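Local coordinates for protein xylose isomerase-like TIM barrel (Anabaena variabilis ATCC 29413, PDB 2QW5) that probably works as a sugar isomerase or epimerase, holding a zinc ion and D-xylose in a TIM-barrel pocket, at residues A[323-326]-A[327-331]; A[253-256]-A[257-260]; A[317-320]-A[321-324]; A[264-267]-A[268-272]; A[38-42]-A[43-47]. All blocks are in the same frame, centred on the assembly; numbering follows the deposited sequence. Where two conformers were deposited one is given.

Contact 1 of 5, residues A[323-326]-A[327-331]; sequences KVTR and KELKK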
loop_
_atom_site.group_PDB
_atom_site.type_symbol
_atom_site.label_atom_id
_atom_site.label_comp_id
_atom_site.label_asym_id
_atom_site.label_seq_id
_atom_site.Cartn_x
_atom_site.Cartn_y
_atom_site.Cartn_z
ATOM N N LYS A 323 -39.405 2.074 -8.378
ATOM C CA LYS A 323 -40.218 2.369 -9.559
ATOM C C LYS A 323 -39.721 1.586 -10.775
ATOM O O LYS A 323 -40.512 0.875 -11.417
ATOM C CB LYS A 323 -40.314 3.879 -9.816
ATOM C CG LYS A 323 -41.205 4.624 -8.787
ATOM C CD LYS A 323 -41.072 6.149 -8.935
ATOM C CE LYS A 323 -41.982 6.979 -7.990
ATOM N NZ LYS A 323 -43.449 6.979 -8.310
ATOM N N VAL A 324 -38.419 1.639 -11.049
ATOM C CA VAL A 324 -37.850 0.868 -12.179
ATOM C C VAL A 324 -38.005 -0.644 -11.988
ATOM O O VAL A 324 -38.385 -1.330 -12.924
ATOM C CB VAL A 324 -36.386 1.288 -12.589
ATOM C CG1 VAL A 324 -35.321 0.856 -11.550
ATOM C CG2 VAL A 324 -36.047 0.678 -13.945
ATOM N N THR A 325 -37.716 -1.154 -10.785
ATOM C CA THR A 325 -37.826 -2.596 -10.473
ATOM C C THR A 325 -39.256 -3.103 -10.727
ATOM O O THR A 325 -39.447 -4.149 -11.352
ATOM C CB THR A 325 -37.386 -2.908 -9.012
ATOM O OG1 THR A 325 -36.039 -2.433 -8.810
ATOM C CG2 THR A 325 -37.489 -4.409 -8.686
ATOM N N ARG A 326 -40.249 -2.353 -10.249
ATOM C CA ARG A 326 -41.665 -2.707 -10.468
ATOM C C ARG A 326 -42.086 -2.614 -11.943
ATOM O O ARG A 326 -42.820 -3.504 -12.420
ATOM C CB ARG A 326 -42.613 -1.860 -9.588
ATOM C CG ARG A 326 -42.509 -2.229 -8.151
ATOM C CD ARG A 326 -43.780 -2.007 -7.381
ATOM N NE ARG A 326 -43.707 -2.512 -5.998
ATOM C CZ ARG A 326 -43.788 -3.803 -5.623
ATOM N NH1 ARG A 326 -43.842 -4.825 -6.501
ATOM N NH2 ARG A 326 -43.743 -4.074 -4.318
ATOM N N LYS A 327 -41.575 -1.596 -12.655
ATOM C CA LYS A 327 -41.841 -1.401 -14.070
ATOM C C LYS A 327 -41.348 -2.602 -14.855
ATOM O O LYS A 327 -42.052 -3.148 -15.696
ATOM C CB LYS A 327 -41.143 -0.146 -14.617
ATOM C CG LYS A 327 -41.756 0.343 -15.934
ATOM C CD LYS A 327 -41.134 1.597 -16.577
ATOM C CE LYS A 327 -40.033 1.275 -17.609
ATOM N NZ LYS A 327 -38.770 0.759 -17.003
ATOM N N GLU A 328 -40.135 -3.023 -14.542
ATOM C CA GLU A 328 -39.480 -4.136 -15.234
ATOM C C GLU A 328 -40.045 -5.489 -14.877
ATOM O O GLU A 328 -40.096 -6.391 -15.730
ATOM C CB GLU A 328 -37.973 -4.062 -14.984
ATOM C CG GLU A 328 -37.347 -2.787 -15.601
ATOM C CD GLU A 328 -37.398 -2.741 -17.120
ATOM O OE1 GLU A 328 -37.412 -3.810 -17.784
ATOM O OE2 GLU A 328 -37.406 -1.606 -17.640
ATOM N N LEU A 329 -40.415 -5.642 -13.614
ATOM C CA LEU A 329 -41.133 -6.834 -13.162
ATOM C C LEU A 329 -42.497 -6.899 -13.862
ATOM O O LEU A 329 -42.865 -7.953 -14.349
ATOM C CB LEU A 329 -41.311 -6.892 -11.650
ATOM C CG LEU A 329 -40.079 -7.287 -10.844
ATOM C CD1 LEU A 329 -40.321 -6.904 -9.379
ATOM C CD2 LEU A 329 -39.682 -8.778 -11.030
ATOM N N LYS A 330 -43.207 -5.776 -13.947
ATOM C CA LYS A 330 -44.502 -5.728 -14.660
ATOM C C LYS A 330 -44.380 -6.169 -16.124
ATOM O O LYS A 330 -45.260 -6.870 -16.604
ATOM C CB LYS A 330 -45.141 -4.341 -14.563
ATOM C CG LYS A 330 -46.564 -4.261 -15.080
ATOM C CD LYS A 330 -47.130 -2.865 -14.875
ATOM C CE LYS A 330 -48.515 -2.721 -15.506
ATOM N NZ LYS A 330 -49.480 -3.629 -14.849
ATOM N N LYS A 331 -43.298 -5.784 -16.810
ATOM C CA LYS A 331 -43.046 -6.187 -18.197
ATOM C C LYS A 331 -42.891 -7.685 -18.381
ATOM O O LYS A 331 -43.269 -8.199 -19.419
ATOM C CB LYS A 331 -41.789 -5.535 -18.774
ATOM C CG LYS A 331 -41.885 -4.059 -19.016
ATOM C CD LYS A 331 -40.583 -3.550 -19.596
ATOM C CE LYS A 331 -40.503 -2.054 -19.584
ATOM N NZ LYS A 331 -39.146 -1.614 -19.992
#
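Arg-326 O receives the N-H of Lys-330 at 2.8 Å, one of four successive i to i+4 backbone bonds that make 323-330 a regular part of helix 314-332, the last helix of this TIM barrel. Lys-327, Glu-328 and Leu-329 donate in the same way to Lys-323, Val-324 and Thr-325. On the outer side the helix carries a salt-bridge network centred on a single oxygen, OE2 of Glu-328. Lys-327 NZ reaches that oxygen at 2.8 Å on its anti side, 29° out of the carboxylate plane, while Lys-331 NZ comes to OE2 of Glu-328 at 2.9 Å from above the same face. Two ammonium groups on one oxygen should favour the ionised form of Glu-328. The Lys-327 chain arrives there because it folds back at its third torsion (chi3 93°) and again at its fourth, and NZ then passes Val-324 CG2 at 4.1 Å. Glu-328 in turn sets its CG against Val-324 CG2. Trp-263 of helix 263-273 packs against Val-324, Thr-325 and the stem of Glu-328, and Ile-11 of strand 11-14 against Thr-325 and Leu-329. Thr-325 OG1 is bonded one turn back to Ala-321 O. Its methyl runs beside the leucine one turn on, pointing the same way, with Thr-325 CG2 3.8 Å from Leu-329 CD1.

Contact 2 of 5, residues A[253-256]-A[257-260]; sequences RGAL and HTSW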
loop_
_atom_site.group_PDB
_atom_site.type_symbol
_atom_site.label_atom_id
_atom_site.label_comp_id
_atom_site.label_asym_id
_atom_site.label_seq_id
_atom_site.Cartn_x
_atom_site.Cartn_y
_atom_site.Cartn_z
ATOM N N ARG A 253 -23.117 0.007 -8.956
ATOM C CA ARG A 253 -23.691 -0.122 -7.605
ATOM C C ARG A 253 -24.428 1.129 -7.134
ATOM O O ARG A 253 -24.796 1.159 -5.993
ATOM C CB ARG A 253 -22.691 -0.564 -6.532
ATOM C CG ARG A 253 -21.655 -1.587 -6.921
ATOM C CD ARG A 253 -22.134 -2.808 -7.620
ATOM N NE ARG A 253 -23.112 -3.611 -6.902
ATOM C CZ ARG A 253 -22.880 -4.530 -5.955
ATOM N NH1 ARG A 253 -21.660 -4.762 -5.427
ATOM N NH2 ARG A 253 -23.925 -5.170 -5.455
ATOM N N GLY A 254 -24.685 2.086 -8.028
ATOM C CA GLY A 254 -25.363 3.352 -7.699
ATOM C C GLY A 254 -26.822 3.398 -8.148
ATOM O O GLY A 254 -27.622 2.583 -7.696
ATOM N N ALA A 255 -27.143 4.318 -9.072
ATOM C CA ALA A 255 -28.515 4.558 -9.533
ATOM C C ALA A 255 -29.045 3.365 -10.312
ATOM O O ALA A 255 -28.478 2.991 -11.313
ATOM C CB ALA A 255 -28.596 5.805 -10.377
ATOM N N LEU A 256 -30.156 2.797 -9.863
ATOM C CA LEU A 256 -30.697 1.584 -10.515
ATOM C C LEU A 256 -31.486 1.890 -11.804
ATOM O O LEU A 256 -31.560 1.067 -12.719
ATOM C CB LEU A 256 -31.501 0.792 -9.473
ATOM C CG LEU A 256 -32.026 -0.607 -9.798
ATOM C CD1 LEU A 256 -30.886 -1.551 -10.224
ATOM C CD2 LEU A 256 -32.797 -1.126 -8.583
ATOM N N HIS A 257 -32.006 3.110 -11.921
ATOM C CA HIS A 257 -32.843 3.477 -13.059
ATOM C C HIS A 257 -32.106 3.974 -14.313
ATOM O O HIS A 257 -32.749 4.146 -15.358
ATOM C CB HIS A 257 -33.917 4.495 -12.639
ATOM C CG HIS A 257 -33.371 5.808 -12.195
ATOM N ND1 HIS A 257 -32.543 5.936 -11.102
ATOM C CD2 HIS A 257 -33.594 7.064 -12.656
ATOM C CE1 HIS A 257 -32.256 7.214 -10.923
ATOM N NE2 HIS A 257 -32.880 7.921 -11.854
ATOM N N THR A 258 -30.791 4.232 -14.212
ATOM C CA THR A 258 -29.980 4.643 -15.359
ATOM C C THR A 258 -28.776 3.707 -15.403
ATOM O O THR A 258 -27.709 3.977 -14.831
ATOM C CB THR A 258 -29.571 6.083 -15.220
ATOM O OG1 THR A 258 -28.863 6.220 -13.987
ATOM C CG2 THR A 258 -30.795 6.967 -15.196
ATOM N N SER A 259 -28.957 2.577 -16.052
ATOM C CA SER A 259 -27.856 1.593 -16.059
ATOM C C SER A 259 -28.043 0.555 -17.089
ATOM O O SER A 259 -29.101 0.464 -17.672
ATOM C CB SER A 259 -27.751 0.878 -14.696
ATOM O OG SER A 259 -28.713 -0.142 -14.520
ATOM N N TRP A 260 -26.988 -0.255 -17.248
ATOM C CA TRP A 260 -26.990 -1.393 -18.159
ATOM C C TRP A 260 -27.423 -2.738 -17.520
ATOM O O TRP A 260 -27.116 -3.799 -18.061
ATOM C CB TRP A 260 -25.616 -1.507 -18.801
ATOM C CG TRP A 260 -25.397 -0.479 -19.841
ATOM C CD1 TRP A 260 -24.805 0.735 -19.692
ATOM C CD2 TRP A 260 -25.810 -0.568 -21.208
ATOM N NE1 TRP A 260 -24.786 1.397 -20.902
ATOM C CE2 TRP A 260 -25.402 0.621 -21.846
ATOM C CE3 TRP A 260 -26.418 -1.580 -21.980
ATOM C CZ2 TRP A 260 -25.602 0.855 -23.218
ATOM C CZ3 TRP A 260 -26.638 -1.331 -23.361
ATOM C CH2 TRP A 260 -26.224 -0.122 -23.949
HETATM O O HOH W 1 -32.234 4.484 -8.544
HETATM O O HOH W 2 -31.390 0.184 -15.211
#
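A chi1 of 65° sets the His-257 ring between its own backbone N and carbonyl carbon, which turns the ring back toward Ala-255, whose CB lies 4.0 Å from His-257 CE1. The same methyl meets Thr-258 OG1 at 3.6 Å, and Thr-258 CG2 sits over one face of the imidazole, offset toward its rim. Two waters tie the turn together. One accepts the N-H of Leu-256 at 3.0 Å and also bonds His-257 ND1 at 3.0 Å, which is likely to limit the ring's rotation. The other lies 2.6 Å from Leu-256 O and 2.8 Å from Ser-259 OG, bridging the two; Leu-261 N also reaches this hydroxyl. Leu-256 itself packs on helix 314-332, against Ala-321 and Thr-325, and Trp-260 NE1 bonds Glu-220 of the second subunit. Such a long turn after strand 243-248 belongs to the βα loops that form a TIM-barrel active site; here Arg-253, early in the same loop, lines the D-xylose pocket.

Contact 3 of 5, residues A[317-320]-A[321-324]; sequences IADE and AIKV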
loop_
_atom_site.group_PDB
_atom_site.type_symbol
_atom_site.label_atom_id
_atom_site.label_comp_id
_atom_site.label_asym_id
_atom_site.label_seq_id
_atom_site.Cartn_x
_atom_site.Cartn_y
_atom_site.Cartn_z
ATOM N N ILE A 317 -33.071 8.513 -5.073
ATOM C CA ILE A 317 -32.532 7.304 -5.712
ATOM C C ILE A 317 -33.334 6.048 -5.305
ATOM O O ILE A 317 -33.661 5.229 -6.172
ATOM C CB ILE A 317 -31.014 7.163 -5.452
ATOM C CG1 ILE A 317 -30.248 8.349 -6.085
ATOM C CG2 ILE A 317 -30.431 5.841 -5.998
ATOM C CD1 ILE A 317 -30.440 8.541 -7.591
ATOM N N ALA A 318 -33.654 5.932 -4.013
ATOM C CA ALA A 318 -34.440 4.791 -3.474
ATOM C C ALA A 318 -35.811 4.670 -4.148
ATOM O O ALA A 318 -36.242 3.577 -4.539
ATOM C CB ALA A 318 -34.607 4.920 -1.947
ATOM N N ASP A 319 -36.471 5.810 -4.319
ATOM C CA ASP A 319 -37.786 5.850 -4.943
ATOM C C ASP A 319 -37.715 5.452 -6.415
ATOM O O ASP A 319 -38.529 4.654 -6.881
ATOM C CB ASP A 319 -38.415 7.237 -4.781
ATOM C CG ASP A 319 -39.893 7.264 -5.135
ATOM O OD1 ASP A 319 -40.593 6.232 -4.978
ATOM O OD2 ASP A 319 -40.352 8.353 -5.528
ATOM N N GLU A 320 -36.746 6.005 -7.152
ATOM C CA GLU A 320 -36.579 5.652 -8.572
ATOM C C GLU A 320 -36.219 4.186 -8.729
ATOM O O GLU A 320 -36.600 3.573 -9.727
ATOM C CB GLU A 320 -35.470 6.482 -9.235
ATOM C CG GLU A 320 -35.751 7.967 -9.337
ATOM C CD GLU A 320 -36.879 8.331 -10.312
ATOM O OE1 GLU A 320 -37.065 7.652 -11.349
ATOM O OE2 GLU A 320 -37.585 9.327 -10.039
ATOM N N ALA A 321 -35.477 3.653 -7.757
ATOM C CA ALA A 321 -35.034 2.221 -7.777
ATOM C C ALA A 321 -36.249 1.236 -7.718
ATOM O O ALA A 321 -36.333 0.275 -8.497
ATOM C CB ALA A 321 -34.041 1.968 -6.615
ATOM N N ILE A 322 -37.178 1.492 -6.790
ATOM C CA ILE A 322 -38.371 0.645 -6.648
ATOM C C ILE A 322 -39.280 0.833 -7.868
ATOM O O ILE A 322 -39.839 -0.139 -8.327
ATOM C CB ILE A 322 -39.122 0.830 -5.295
ATOM C CG1 ILE A 322 -40.264 -0.192 -5.133
ATOM C CG2 ILE A 322 -39.623 2.288 -5.107
ATOM C CD1 ILE A 322 -40.640 -0.472 -3.645
ATOM N N LYS A 323 -39.405 2.074 -8.378
ATOM C CA LYS A 323 -40.218 2.369 -9.559
ATOM C C LYS A 323 -39.721 1.586 -10.775
ATOM O O LYS A 323 -40.512 0.875 -11.417
ATOM C CB LYS A 323 -40.314 3.879 -9.816
ATOM C CG LYS A 323 -41.205 4.624 -8.787
ATOM C CD LYS A 323 -41.072 6.149 -8.935
ATOM C CE LYS A 323 -41.982 6.979 -7.990
ATOM N NZ LYS A 323 -43.449 6.979 -8.310
ATOM N N VAL A 324 -38.419 1.639 -11.049
ATOM C CA VAL A 324 -37.850 0.868 -12.179
ATOM C C VAL A 324 -38.005 -0.644 -11.988
ATOM O O VAL A 324 -38.385 -1.330 -12.924
ATOM C CB VAL A 324 -36.386 1.288 -12.589
ATOM C CG1 VAL A 324 -35.321 0.856 -11.550
ATOM C CG2 VAL A 324 -36.047 0.678 -13.945
#
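Ile-317 O to Ala-321 N, at 2.9 Å, begins a run of four i to i+4 backbone bonds that ends with Glu-320 O and Val-324 N, so residues 317-324 are continuous α-helix. Along the outward side, Asp-319 and Lys-323 meet one turn apart. With Asp-319 CG opposite its backbone N (chi1 -167°), the carboxylate comes within reach of the lysine one turn on, whose last methylene crosses it: Lys-323 CE is 3.3 Å from Asp-319 OD2 and 3.4 Å from Asp-319 OD1, almost evenly between the two oxygens. The ammonium group has bent past them, leaving Lys-323 NZ 4.4 Å from Asp-319 OD2, too long for a salt bridge, though the opposite charges probably still attract. Replacing Asp-319 with alanine would probably leave the end of the Lys-323 chain free to swing and its charge without this nearby counterpart. Elsewhere methyls press on the carbonyls of the previous turn, as where Ile-322 CG2 lies 3.2 Å from Asp-319 O and Val-324 CG1 lies 3.5 Å from Glu-320 O. Around this part of helix 314-332, Ala-318 and Ile-322 face strand 11-14 through Ile-13 and Ile-11. Glu-320 leans on His-257 in the loop after strand 243-248, and Asp-319 touches Phe-43 beyond helix 27-42.

Contact 4 of 5, residues A[264-267]-A[268-272]; sequences KSFL and TPIVK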
loop_
_atom_site.group_PDB
_atom_site.type_symbol
_atom_site.label_atom_id
_atom_site.label_comp_id
_atom_site.label_asym_id
_atom_site.label_seq_id
_atom_site.Cartn_x
_atom_site.Cartn_y
_atom_site.Cartn_z
ATOM N N LYS A 264 -34.536 -7.886 -18.474
ATOM C CA LYS A 264 -35.320 -8.987 -19.063
ATOM C C LYS A 264 -34.578 -10.299 -18.956
ATOM O O LYS A 264 -35.137 -11.299 -18.465
ATOM C CB LYS A 264 -35.662 -8.706 -20.530
ATOM C CG LYS A 264 -36.634 -9.664 -21.170
ATOM C CD LYS A 264 -36.806 -9.371 -22.657
ATOM C CE LYS A 264 -37.904 -10.276 -23.243
ATOM N NZ LYS A 264 -38.252 -9.977 -24.676
ATOM N N SER A 265 -33.320 -10.281 -19.406
ATOM C CA SER A 265 -32.470 -11.490 -19.399
ATOM C C SER A 265 -32.079 -12.010 -18.048
ATOM O O SER A 265 -31.872 -13.222 -17.881
ATOM C CB SER A 265 -31.221 -11.243 -20.228
ATOM O OG SER A 265 -31.590 -11.340 -21.569
ATOM N N PHE A 266 -31.982 -11.103 -17.082
ATOM C CA PHE A 266 -31.649 -11.448 -15.702
ATOM C C PHE A 266 -32.898 -11.922 -14.947
ATOM O O PHE A 266 -32.872 -12.961 -14.320
ATOM C CB PHE A 266 -31.003 -10.257 -14.968
ATOM C CG PHE A 266 -30.667 -10.555 -13.547
ATOM C CD1 PHE A 266 -29.572 -11.376 -13.243
ATOM C CD2 PHE A 266 -31.469 -10.069 -12.500
ATOM C CE1 PHE A 266 -29.260 -11.686 -11.915
ATOM C CE2 PHE A 266 -31.181 -10.382 -11.162
ATOM C CZ PHE A 266 -30.052 -11.190 -10.869
ATOM N N LEU A 267 -33.983 -11.149 -14.991
ATOM C CA LEU A 267 -35.171 -11.481 -14.213
ATOM C C LEU A 267 -36.084 -12.566 -14.772
ATOM O O LEU A 267 -36.754 -13.242 -13.979
ATOM C CB LEU A 267 -36.033 -10.231 -13.917
ATOM C CG LEU A 267 -35.559 -9.171 -12.908
ATOM C CD1 LEU A 267 -36.582 -8.101 -12.885
ATOM C CD2 LEU A 267 -35.360 -9.742 -11.517
ATOM N N THR A 268 -36.168 -12.704 -16.085
ATOM C CA THR A 268 -37.094 -13.692 -16.664
ATOM C C THR A 268 -36.897 -15.119 -16.114
ATOM O O THR A 268 -37.857 -15.694 -15.628
ATOM C CB THR A 268 -37.106 -13.655 -18.196
ATOM O OG1 THR A 268 -37.609 -12.374 -18.590
ATOM C CG2 THR A 268 -37.984 -14.779 -18.758
ATOM N N PRO A 269 -35.657 -15.669 -16.151
ATOM C CA PRO A 269 -35.491 -17.019 -15.601
ATOM C C PRO A 269 -35.728 -17.143 -14.095
ATOM O O PRO A 269 -36.189 -18.200 -13.627
ATOM C CB PRO A 269 -34.051 -17.389 -15.980
ATOM C CG PRO A 269 -33.381 -16.109 -16.304
ATOM C CD PRO A 269 -34.415 -15.155 -16.754
ATOM N N ILE A 270 -35.440 -16.075 -13.351
ATOM C CA ILE A 270 -35.585 -16.058 -11.902
ATOM C C ILE A 270 -37.049 -16.036 -11.489
ATOM O O ILE A 270 -37.452 -16.837 -10.652
ATOM C CB ILE A 270 -34.840 -14.840 -11.265
ATOM C CG1 ILE A 270 -33.309 -15.036 -11.401
ATOM C CG2 ILE A 270 -35.227 -14.672 -9.795
ATOM C CD1 ILE A 270 -32.483 -13.786 -11.054
ATOM N N VAL A 271 -37.833 -15.117 -12.062
ATOM C CA VAL A 271 -39.267 -14.995 -11.695
ATOM C C VAL A 271 -40.072 -16.306 -11.959
ATOM O O VAL A 271 -41.012 -16.575 -11.248
ATOM C CB VAL A 271 -39.969 -13.735 -12.293
ATOM C CG1 VAL A 271 -39.249 -12.467 -11.832
ATOM C CG2 VAL A 271 -40.046 -13.810 -13.782
ATOM N N LYS A 272 -39.647 -17.123 -12.922
ATOM C CA LYS A 272 -40.256 -18.423 -13.166
ATOM C C LYS A 272 -40.160 -19.395 -12.006
ATOM O O LYS A 272 -41.076 -20.175 -11.831
ATOM C CB LYS A 272 -39.644 -19.109 -14.399
ATOM C CG LYS A 272 -40.066 -18.440 -15.702
ATOM C CD LYS A 272 -39.361 -18.940 -16.988
ATOM C CE LYS A 272 -39.783 -18.033 -18.189
ATOM N NZ LYS A 272 -39.092 -18.346 -19.470
#
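Phe-266 offers one ring face to Ile-270 CD1, which sits 3.8 Å from the ring centroid and 21° off the normal, a CH-π contact displaced toward CZ and CE2. The ring comes round to its neighbour one turn on because CG lies opposite the backbone N (chi1 179°). Phe-230 of helix 227-240 also meets the ring, their planes about 15° apart. At the outer side Lys-264 O is gripped twice by one residue: Thr-268 OG1 donates at 2.7 Å and Thr-268 N at 2.9 Å, from opposite faces of the carbonyl plane. The helix is 263-273, the crossover of the β-α-β unit between strands 243-248 and 278-280, and it kinks at Pro-269, which has no N-H to give. Ser-265 O therefore faces Pro-269 CD at 3.4 Å instead of a donor. Phe-266 O is buried without a polar partner, pressed by Ile-270 CD1 at 3.4 Å. Regular bonding resumes with Val-271 N to Leu-267 O, 2.9 Å and nearly straight. Leu-267 and Val-271 both turn to Leu-329 and Ile-332 of helix 314-332, and Ser-265 packs on Trp-260 of the second subunit.

Contact 5 of 5, residues A[38-42]-A[43-47]; sequences KKLQR and FGYSG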
loop_
_atom_site.group_PDB
_atom_site.type_symbol
_atom_site.label_atom_id
_atom_site.label_comp_id
_atom_site.label_asym_id
_atom_site.label_seq_id
_atom_site.Cartn_x
_atom_site.Cartn_y
_atom_site.Cartn_z
ATOM N N LYS A 38 -39.445 4.335 7.798
ATOM C CA LYS A 38 -40.777 4.910 7.568
ATOM C C LYS A 38 -40.882 5.691 6.260
ATOM O O LYS A 38 -41.910 5.606 5.560
ATOM C CB LYS A 38 -41.228 5.764 8.759
ATOM C CG LYS A 38 -41.571 4.909 9.961
ATOM C CD LYS A 38 -42.123 5.683 11.130
ATOM C CE LYS A 38 -42.660 4.683 12.162
ATOM N NZ LYS A 38 -43.246 5.283 13.404
ATOM N N LYS A 39 -39.820 6.417 5.913
ATOM C CA LYS A 39 -39.768 7.157 4.656
ATOM C C LYS A 39 -39.765 6.175 3.506
ATOM O O LYS A 39 -40.504 6.320 2.542
ATOM C CB LYS A 39 -38.513 8.030 4.601
ATOM C CG LYS A 39 -38.480 9.048 3.404
ATOM C CD LYS A 39 -39.516 10.192 3.543
ATOM C CE LYS A 39 -39.166 11.509 2.776
ATOM N NZ LYS A 39 -39.148 11.458 1.272
ATOM N N LEU A 40 -38.928 5.147 3.628
ATOM C CA LEU A 40 -38.785 4.162 2.565
ATOM C C LEU A 40 -40.061 3.372 2.334
ATOM O O LEU A 40 -40.418 3.111 1.196
ATOM C CB LEU A 40 -37.574 3.251 2.851
ATOM C CG LEU A 40 -36.225 4.007 2.712
ATOM C CD1 LEU A 40 -35.080 3.281 3.363
ATOM C CD2 LEU A 40 -35.882 4.295 1.261
ATOM N N GLN A 41 -40.750 3.018 3.423
ATOM C CA GLN A 41 -42.052 2.322 3.344
ATOM C C GLN A 41 -43.058 3.068 2.495
ATOM O O GLN A 41 -43.838 2.418 1.803
ATOM C CB GLN A 41 -42.679 2.126 4.718
ATOM C CG GLN A 41 -42.137 1.016 5.509
ATOM C CD GLN A 41 -42.985 0.789 6.750
ATOM O OE1 GLN A 41 -43.178 1.702 7.581
ATOM N NE2 GLN A 41 -43.531 -0.401 6.857
ATOM N N ARG A 42 -43.041 4.409 2.555
ATOM C CA ARG A 42 -43.956 5.224 1.738
ATOM C C ARG A 42 -43.726 5.016 0.237
ATOM O O ARG A 42 -44.669 5.101 -0.533
ATOM C CB ARG A 42 -43.925 6.716 2.120
ATOM C CG ARG A 42 -44.437 6.994 3.527
ATOM C CD ARG A 42 -44.777 8.466 3.727
ATOM N NE ARG A 42 -45.293 8.755 5.071
ATOM C CZ ARG A 42 -46.538 8.521 5.513
ATOM N NH1 ARG A 42 -47.470 7.930 4.748
ATOM N NH2 ARG A 42 -46.856 8.856 6.765
ATOM N N PHE A 43 -42.489 4.700 -0.170
ATOM C CA PHE A 43 -42.180 4.387 -1.572
ATOM C C PHE A 43 -42.588 2.972 -1.978
ATOM O O PHE A 43 -42.536 2.639 -3.161
ATOM C CB PHE A 43 -40.671 4.528 -1.878
ATOM C CG PHE A 43 -40.077 5.854 -1.502
ATOM C CD1 PHE A 43 -40.794 7.051 -1.650
ATOM C CD2 PHE A 43 -38.758 5.920 -1.067
ATOM C CE1 PHE A 43 -40.223 8.286 -1.307
ATOM C CE2 PHE A 43 -38.164 7.151 -0.718
ATOM C CZ PHE A 43 -38.914 8.346 -0.837
ATOM N N GLY A 44 -42.935 2.136 -0.998
ATOM C CA GLY A 44 -43.409 0.777 -1.219
ATOM C C GLY A 44 -42.514 -0.342 -0.737
ATOM O O GLY A 44 -42.835 -1.498 -0.950
ATOM N N TYR A 45 -41.400 -0.018 -0.097
ATOM C CA TYR A 45 -40.479 -1.044 0.420
ATOM C C TYR A 45 -41.136 -1.716 1.610
ATOM O O TYR A 45 -41.707 -1.031 2.460
ATOM C CB TYR A 45 -39.118 -0.434 0.807
ATOM C CG TYR A 45 -38.293 0.009 -0.388
ATOM C CD1 TYR A 45 -37.641 -0.943 -1.181
ATOM C CD2 TYR A 45 -38.130 1.377 -0.715
ATOM C CE1 TYR A 45 -36.897 -0.567 -2.280
ATOM C CE2 TYR A 45 -37.360 1.773 -1.803
ATOM C CZ TYR A 45 -36.720 0.792 -2.574
ATOM O OH TYR A 45 -35.978 1.149 -3.681
ATOM N N SER A 46 -41.089 -3.048 1.622
ATOM C CA SER A 46 -41.672 -3.894 2.670
ATOM C C SER A 46 -40.639 -4.610 3.565
ATOM O O SER A 46 -41.002 -5.273 4.562
ATOM C CB SER A 46 -42.603 -4.897 2.031
ATOM O OG SER A 46 -41.866 -5.764 1.227
ATOM N N GLY A 47 -39.362 -4.456 3.239
ATOM C CA GLY A 47 -38.313 -5.009 4.076
ATOM C C GLY A 47 -36.960 -4.372 3.823
ATOM O O GLY A 47 -36.777 -3.644 2.853
HETATM O O HOH W 3 -44.818 -0.611 2.099
#
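Gln-41 O is gripped by two donors, Gly-44 N at 3.0 Å and a water at 3.2 Å that also donates to Tyr-45 O. The same end of helix 27-42 holds a second bond, Phe-43 N to Leu-40 O at 2.9 Å; both backbone bonds run from i+3 to i, with each N-H well above its carbonyl plane. Gly-44, with phi 113°, makes this a Schellman motif, and at those angles a β-carbon would jam against the carbonyl oxygen of Phe-43. Leu-40 O also touches the edge of the Tyr-45 ring, in its plane, with CD2 of Tyr-45 at 3.4 Å from Leu-40 O. Phe-43 folds back over the last turn, its ring centre beneath Lys-39 O, which stands 3.9 Å above the plane. Leu-40 CD2 packs at 4.0 Å on Phe-43 CD2, and Lys-39, turned back at its second torsion (chi2 69°), brings its NZ to 3.8 Å from Phe-43 CZ. Without the Phe-43 ring, as with an alanine here, Lys-39 O would probably be uncovered, and Leu-40 CD2 and the Lys-39 chain left without the surface they rest on. Beyond the turn the chain enters strand 47-51 beside strand 11-14. Tyr-45 lies against Ile-11 and Ile-13 of that strand and bonds through its hydroxyl to Ala-318 O in helix 314-332.

Overall arrangement
Helix 314-332 is the common element: contacts 1 and 3 are successive lengths of it, sharing Lys-323 and Val-324, while contacts 2, 4 and 5 are places where other parts of the barrel lean on it. Contact 2 touches both lengths through Leu-256 and His-257. Contact 4 meets contact 1 through leucine and valine packing, and contact 5 meets contact 3 through a tyrosine hydroxyl bond and phenylalanine packing. Contacts 1 and 2 are surface features, a helix with a salt-bridge network and a loop bridged by waters; contacts 3, 4 and 5 are partly buried. Aromatic rings matter in 4 and 5, whose centres lie about 24 Å apart, whereas contact 2 alone includes a sugar-pocket residue.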